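Local structure of endoglucanase (Fervidobacterium pennivorans DSM 9078, 6KDD) at residues 128-131 and 132-135; 292-296 and 297-301. The protein probably hydrolyses beta-1,4-glucosidic bonds in cellulose-like glucans, as a family 5 glycoside hydrolase. All coordinates share one frame; numbering follows the deposited sequence.

In the fold
Two local turns of an eight-stranded TIM barrel illustrate how loops between helices and strands are held by short-range contacts. From the N terminus, the chain first reaches contact 1, where helix 112-129 ends and residues 130-135 lead into strand 137-140, the fourth of the barrel; the turn lies on the side where the chain returns from helix to strand. Contact 2 comes much later: it folds the loop after strand 289-292, the eighth, back against that strand's end and packs it on helix 313-318 and strand 22-25. The first contact closes before the second opens, so they neither nest nor cross. Their centres lie about 28 Å apart and they do not touch.

Contact 1: 128-131 and 132-135; sequences KFFK and DYPE
F130 and Y133 are the two ends of a type I beta turn that follows helix 112-129. A water links F129 to the turn, donating to F129 O and accepting from D132 N, 2.9 Å away. F130 is the first residue to leave helical geometry. Its O receives Y133 N at 3.0 Å, the N-H pointing nearly straight (163°) but arriving from above the carbonyl plane. F129 CD1 covers one face of the F130 ring, and Y133 meets its edge: F130 CD1 points onto the centre of the Y133 face in a T-shaped stack, centroids 4.9 Å apart and planes at 87°. Next, K131 bends at chi3 and chi4 to run alongside D132, its CG 3.6 Å from D132 OD2; K131 NZ and D132 OD1, at 4.4 Å, are too far apart to count as a salt bridge. An alanine in place of Y133 would probably leave the F130 edge without its aromatic face, and D89 and K85 of helix 78-93 without the hydroxyl they bond. The chemistry thus divides: aromatic contacts, a backbone bond, the bridging water and R172, which bonds Y133 O, fix the turn, whereas the exposed charges probably add no more than a loose attraction.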
ATOM      1  N   LYS A 128      -5.987 -15.958  11.261  1.00 29.66           N
ATOM      2  CA  LYS A 128      -5.857 -16.927  12.342  1.00 33.40           C
ATOM      3  C   LYS A 128      -4.420 -16.950  12.848  1.00 32.63           C
ATOM      4  O   LYS A 128      -4.188 -16.892  14.049  1.00 26.30           O
ATOM      5  CB  LYS A 128      -6.234 -18.334  11.876  1.00 35.61           C
ATOM      6  CG  LYS A 128      -7.719 -18.642  12.017  1.00 48.82           C
ATOM      7  CD  LYS A 128      -8.085 -20.089  11.765  1.00 49.33           C
ATOM      8  CE  LYS A 128      -9.572 -20.335  11.882  1.00 50.37           C
ATOM      9  NZ  LYS A 128     -10.021 -21.329  10.881  1.00 48.03           N
ATOM     10  N   PHE A 129      -3.470 -17.033  11.909  1.00 24.69           N
ATOM     11  CA  PHE A 129      -2.056 -17.026  12.232  1.00 23.81           C
ATOM     12  C   PHE A 129      -1.643 -15.809  13.063  1.00 23.57           C
ATOM     13  O   PHE A 129      -0.879 -15.978  14.016  1.00 21.99           O
ATOM     14  CB  PHE A 129      -1.241 -17.158  10.939  1.00 24.15           C
ATOM     15  CG  PHE A 129       0.220 -17.441  11.170  1.00 25.43           C
ATOM     16  CD1 PHE A 129       1.122 -16.397  11.358  1.00 24.91           C
ATOM     17  CD2 PHE A 129       0.694 -18.748  11.178  1.00 30.28           C
ATOM     18  CE1 PHE A 129       2.467 -16.673  11.567  1.00 26.74           C
ATOM     19  CE2 PHE A 129       2.038 -19.017  11.379  1.00 28.46           C
ATOM     20  CZ  PHE A 129       2.924 -17.977  11.558  1.00 29.78           C
ATOM     21  N   PHE A 130      -2.134 -14.593  12.716  1.00 21.72           N
ATOM     22  CA  PHE A 130      -1.687 -13.380  13.383  1.00 21.76           C
ATOM     23  C   PHE A 130      -2.680 -12.884  14.451  1.00 19.62           C
ATOM     24  O   PHE A 130      -2.601 -11.745  14.891  1.00 20.92           O
ATOM     25  CB  PHE A 130      -1.332 -12.273  12.361  1.00 21.23           C
ATOM     26  CG  PHE A 130      -0.072 -12.562  11.585  1.00 21.34           C
ATOM     27  CD1 PHE A 130       1.187 -12.371  12.158  1.00 19.86           C
ATOM     28  CD2 PHE A 130      -0.130 -12.992  10.262  1.00 23.69           C
ATOM     29  CE1 PHE A 130       2.360 -12.657  11.451  1.00 21.29           C
ATOM     30  CE2 PHE A 130       1.042 -13.260   9.553  1.00 21.44           C
ATOM     31  CZ  PHE A 130       2.285 -13.094  10.141  1.00 22.54           C
ATOM     32  N   LYS A 131      -3.599 -13.729  14.919  1.00 21.85           N
ATOM     33  CA  LYS A 131      -4.710 -13.163  15.667  1.00 26.94           C
ATOM     34  C   LYS A 131      -4.214 -12.546  16.972  1.00 23.12           C
ATOM     35  O   LYS A 131      -4.763 -11.551  17.438  1.00 25.21           O
ATOM     36  CB  LYS A 131      -5.807 -14.213  15.879  1.00 31.01           C
ATOM     37  CG  LYS A 131      -5.407 -15.420  16.711  1.00 35.98           C
ATOM     38  CD  LYS A 131      -6.579 -16.382  16.985  1.00 41.34           C
ATOM     39  CE  LYS A 131      -7.058 -16.328  18.421  1.00 39.98           C
ATOM     40  NZ  LYS A 131      -8.157 -15.351  18.600  1.00 48.11           N
ATOM     41  N   ASP A 132      -3.146 -13.121  17.534  1.00 26.13           N
ATOM     42  CA  ASP A 132      -2.695 -12.755  18.875  1.00 27.20           C
ATOM     43  C   ASP A 132      -1.663 -11.627  18.814  1.00 28.19           C
ATOM     44  O   ASP A 132      -1.172 -11.181  19.848  1.00 24.50           O
ATOM     45  CB  ASP A 132      -2.249 -14.005  19.652  1.00 28.64           C
ATOM     46  CG  ASP A 132      -3.459 -14.857  20.024  1.00 34.20           C
ATOM     47  OD1 ASP A 132      -4.389 -14.273  20.571  1.00 36.38           O
ATOM     48  OD2 ASP A 132      -3.511 -16.057  19.644  1.00 35.24           O
ATOM     49  N   TYR A 133      -1.396 -11.104  17.603  1.00 24.82           N
ATOM     50  CA  TYR A 133      -0.408 -10.055  17.408  1.00 23.83           C
ATOM     51  C   TYR A 133      -0.871  -8.722  17.982  1.00 24.41           C
ATOM     52  O   TYR A 133      -2.064  -8.448  18.024  1.00 25.31           O
ATOM     53  CB  TYR A 133      -0.046  -9.941  15.917  1.00 23.57           C
ATOM     54  CG  TYR A 133       1.171 -10.774  15.615  1.00 23.07           C
ATOM     55  CD1 TYR A 133       1.209 -12.119  15.978  1.00 24.31           C
ATOM     56  CD2 TYR A 133       2.327 -10.212  15.101  1.00 20.08           C
ATOM     57  CE1 TYR A 133       2.343 -12.903  15.808  1.00 22.92           C
ATOM     58  CE2 TYR A 133       3.469 -10.988  14.916  1.00 21.12           C
ATOM     59  CZ  TYR A 133       3.462 -12.342  15.232  1.00 23.30           C
ATOM     60  OH  TYR A 133       4.570 -13.122  15.054  1.00 21.45           O
ATOM     61  N   PRO A 134       0.063  -7.823  18.343  1.00 22.57           N
ATOM     62  CA  PRO A 134      -0.270  -6.487  18.859  1.00 25.11           C
ATOM     63  C   PRO A 134      -1.113  -5.662  17.880  1.00 26.21           C
ATOM     64  O   PRO A 134      -1.189  -5.987  16.696  1.00 26.16           O
ATOM     65  CB  PRO A 134       1.073  -5.799  19.160  1.00 23.27           C
ATOM     66  CG  PRO A 134       2.148  -6.823  18.885  1.00 25.99           C
ATOM     67  CD  PRO A 134       1.505  -8.040  18.243  1.00 22.70           C
ATOM     68  N   GLU A 135      -1.761  -4.610  18.387  1.00 25.69           N
ATOM     69  CA  GLU A 135      -2.716  -3.825  17.612  1.00 26.91           C
ATOM     70  C   GLU A 135      -2.043  -3.023  16.479  1.00 26.70           C
ATOM     71  O   GLU A 135      -2.718  -2.480  15.596  1.00 26.80           O
ATOM     72  CB  GLU A 135      -3.530  -2.894  18.527  1.00 27.68           C
ATOM     73  CG  GLU A 135      -2.752  -1.767  19.178  1.00 34.05           C
ATOM     74  CD  GLU A 135      -3.665  -0.825  19.967  1.00 42.49           C
ATOM     75  OE1 GLU A 135      -3.200   0.263  20.373  1.00 47.39           O
ATOM     76  OE2 GLU A 135      -4.866  -1.173  20.158  1.00 44.73           O
TER
HETATM   77  O   HOH W   1      -1.353 -15.120  16.562  1.00 26.52           O

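Contact 2: 292-296 and 297-301; sequences YWEFC and AGFGI
W293 turns the edge of its indole onto F299, with CD1 lying 3.4 Å above the phenyl plane and displaced toward the rim, an edge-to-face stack with planes at 76°. One face of the indole carries E294 CG. At the edge of the Y292 ring, the hydroxyl donates to F299 O at 2.7 Å, in the carbonyl plane. Y292 and I301 slide past each other, CE2 meeting CG2 at 3.5 Å. The carboxylate of E294 is the polar hub. With CG lodged between backbone N and carbonyl carbon (chi1 34°), it folds back over the following turn. There OE1 takes A297 N through its syn lone pair at 2.7 Å, and OE2 takes F299 N at 2.8 Å from above the carboxylate plane. Two backbone N-H groups thus hold this buried group at the type I turn A297-G300. The cis peptide between W293 and E294 is a known feature of family 5 glycosidases at the end of the eighth strand; glycerol and Tris bound about 4 Å from the W293 side chain probably mark the active-site cleft. Y292, ending strand 289-292, and I301 pack against L313 and V317 of helix 313-318, Y292 also touches helix 269-285, and W293, E294 and F295 lean on strand 22-25, the barrel's first.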
ATOM      1  N   TYR A 292       5.142   5.828   1.200  1.00 17.62           N
ATOM      2  CA  TYR A 292       5.846   6.115  -0.026  1.00 17.30           C
ATOM      3  C   TYR A 292       6.091   4.822  -0.814  1.00 18.59           C
ATOM      4  O   TYR A 292       6.418   3.797  -0.218  1.00 18.41           O
ATOM      5  CB  TYR A 292       7.155   6.826   0.304  1.00 17.61           C
ATOM      6  CG  TYR A 292       7.979   7.085  -0.933  1.00 18.83           C
ATOM      7  CD1 TYR A 292       7.580   8.060  -1.849  1.00 20.68           C
ATOM      8  CD2 TYR A 292       9.118   6.330  -1.211  1.00 18.56           C
ATOM      9  CE1 TYR A 292       8.293   8.262  -3.028  1.00 20.20           C
ATOM     10  CE2 TYR A 292       9.880   6.576  -2.353  1.00 18.17           C
ATOM     11  CZ  TYR A 292       9.438   7.520  -3.269  1.00 19.67           C
ATOM     12  OH  TYR A 292      10.138   7.739  -4.414  1.00 21.26           O
ATOM     13  N   TRP A 293       5.998   4.903  -2.151  1.00 17.41           N
ATOM     14  CA  TRP A 293       6.408   3.802  -3.031  1.00 15.49           C
ATOM     15  C   TRP A 293       7.706   4.181  -3.737  1.00 16.14           C
ATOM     16  O   TRP A 293       7.672   5.070  -4.584  1.00 19.21           O
ATOM     17  CB  TRP A 293       5.349   3.514  -4.115  1.00 18.41           C
ATOM     18  CG  TRP A 293       5.718   2.303  -4.931  1.00 18.88           C
ATOM     19  CD1 TRP A 293       6.388   2.264  -6.132  1.00 19.54           C
ATOM     20  CD2 TRP A 293       5.450   0.934  -4.571  1.00 19.48           C
ATOM     21  NE1 TRP A 293       6.508   0.953  -6.557  1.00 19.76           N
ATOM     22  CE2 TRP A 293       5.931   0.121  -5.633  1.00 20.61           C
ATOM     23  CE3 TRP A 293       4.805   0.319  -3.482  1.00 20.29           C
ATOM     24  CZ2 TRP A 293       5.869  -1.280  -5.579  1.00 22.24           C
ATOM     25  CZ3 TRP A 293       4.692  -1.062  -3.457  1.00 20.49           C
ATOM     26  CH2 TRP A 293       5.253  -1.852  -4.475  1.00 20.39           C
ATOM     27  N   GLU A 294       8.845   3.534  -3.429  1.00 16.96           N
ATOM     28  CA  GLU A 294       9.004   2.517  -2.386  1.00 17.88           C
ATOM     29  C   GLU A 294      10.417   2.647  -1.812  1.00 19.09           C
ATOM     30  O   GLU A 294      11.142   3.600  -2.160  1.00 21.73           O
ATOM     31  CB  GLU A 294       8.658   1.104  -2.878  1.00 19.87           C
ATOM     32  CG  GLU A 294       9.009   0.851  -4.343  1.00 20.43           C
ATOM     33  CD  GLU A 294      10.477   0.879  -4.729  1.00 23.58           C
ATOM     34  OE1 GLU A 294      11.364   0.700  -3.843  1.00 24.15           O
ATOM     35  OE2 GLU A 294      10.739   1.072  -5.931  1.00 21.99           O
ATOM     36  N   PHE A 295      10.796   1.726  -0.908  1.00 17.18           N
ATOM     37  CA  PHE A 295      11.988   1.884  -0.084  1.00 17.42           C
ATOM     38  C   PHE A 295      13.288   1.863  -0.894  1.00 19.48           C
ATOM     39  O   PHE A 295      14.051   2.834  -0.810  1.00 18.07           O
ATOM     40  CB  PHE A 295      12.019   0.808   1.001  1.00 17.59           C
ATOM     41  CG  PHE A 295      13.306   0.715   1.789  1.00 16.55           C
ATOM     42  CD1 PHE A 295      13.743   1.801   2.556  1.00 17.95           C
ATOM     43  CD2 PHE A 295      14.018  -0.486   1.849  1.00 19.68           C
ATOM     44  CE1 PHE A 295      14.905   1.699   3.316  1.00 20.22           C
ATOM     45  CE2 PHE A 295      15.196  -0.577   2.576  1.00 20.81           C
ATOM     46  CZ  PHE A 295      15.644   0.520   3.304  1.00 21.23           C
ATOM     47  N   CYS A 296      13.570   0.773  -1.651  1.00 19.00           N
ATOM     48  CA  CYS A 296      14.899   0.670  -2.257  1.00 21.95           C
ATOM     49  C   CYS A 296      14.982   0.162  -3.704  1.00 23.46           C
ATOM     50  O   CYS A 296      16.095  -0.181  -4.147  1.00 24.97           O
ATOM     51  CB  CYS A 296      15.821  -0.228  -1.434  1.00 20.49           C
ATOM     52  SG  CYS A 296      15.169  -1.909  -1.171  1.00 23.11           S
ATOM     53  N   ALA A 297      13.898   0.146  -4.469  1.00 21.37           N
ATOM     54  CA  ALA A 297      14.018  -0.387  -5.835  1.00 23.76           C
ATOM     55  C   ALA A 297      13.909   0.761  -6.863  1.00 24.32           C
ATOM     56  O   ALA A 297      14.514   1.804  -6.672  1.00 25.39           O
ATOM     57  CB  ALA A 297      13.006  -1.508  -6.090  1.00 20.91           C
ATOM     58  N   GLY A 298      13.121   0.597  -7.940  1.00 22.54           N
ATOM     59  CA  GLY A 298      13.105   1.570  -9.028  1.00 23.41           C
ATOM     60  C   GLY A 298      12.554   2.954  -8.667  1.00 24.15           C
ATOM     61  O   GLY A 298      12.711   3.902  -9.448  1.00 25.48           O
ATOM     62  N   PHE A 299      11.792   3.049  -7.564  1.00 19.65           N
ATOM     63  CA  PHE A 299      11.291   4.330  -7.078  1.00 20.18           C
ATOM     64  C   PHE A 299      11.961   4.663  -5.751  1.00 21.26           C
ATOM     65  O   PHE A 299      11.462   5.514  -5.042  1.00 22.61           O
ATOM     66  CB  PHE A 299       9.802   4.178  -6.731  1.00 18.78           C
ATOM     67  CG  PHE A 299       8.848   4.035  -7.893  1.00 19.23           C
ATOM     68  CD1 PHE A 299       8.797   2.872  -8.667  1.00 21.48           C
ATOM     69  CD2 PHE A 299       7.930   5.031  -8.148  1.00 17.32           C
ATOM     70  CE1 PHE A 299       7.878   2.769  -9.696  1.00 23.02           C
ATOM     71  CE2 PHE A 299       6.999   4.912  -9.160  1.00 19.02           C
ATOM     72  CZ  PHE A 299       6.999   3.797  -9.962  1.00 22.28           C
ATOM     73  N   GLY A 300      13.064   3.972  -5.413  1.00 19.65           N
ATOM     74  CA  GLY A 300      13.611   3.904  -4.065  1.00 20.95           C
ATOM     75  C   GLY A 300      14.130   5.239  -3.493  1.00 23.63           C
ATOM     76  O   GLY A 300      14.589   6.150  -4.212  1.00 20.58           O
ATOM     77  N   ILE A 301      14.007   5.377  -2.167  1.00 21.31           N
ATOM     78  CA  ILE A 301      14.649   6.472  -1.442  1.00 21.01           C
ATOM     79  C   ILE A 301      15.884   6.006  -0.662  1.00 22.49           C
ATOM     80  O   ILE A 301      16.528   6.826   0.024  1.00 22.46           O
ATOM     81  CB  ILE A 301      13.657   7.170  -0.503  1.00 22.54           C
ATOM     82  CG1 ILE A 301      12.795   6.155   0.274  1.00 19.87           C
ATOM     83  CG2 ILE A 301      12.823   8.155  -1.320  1.00 22.15           C
ATOM     84  CD1 ILE A 301      11.941   6.829   1.341  1.00 19.08           C
TER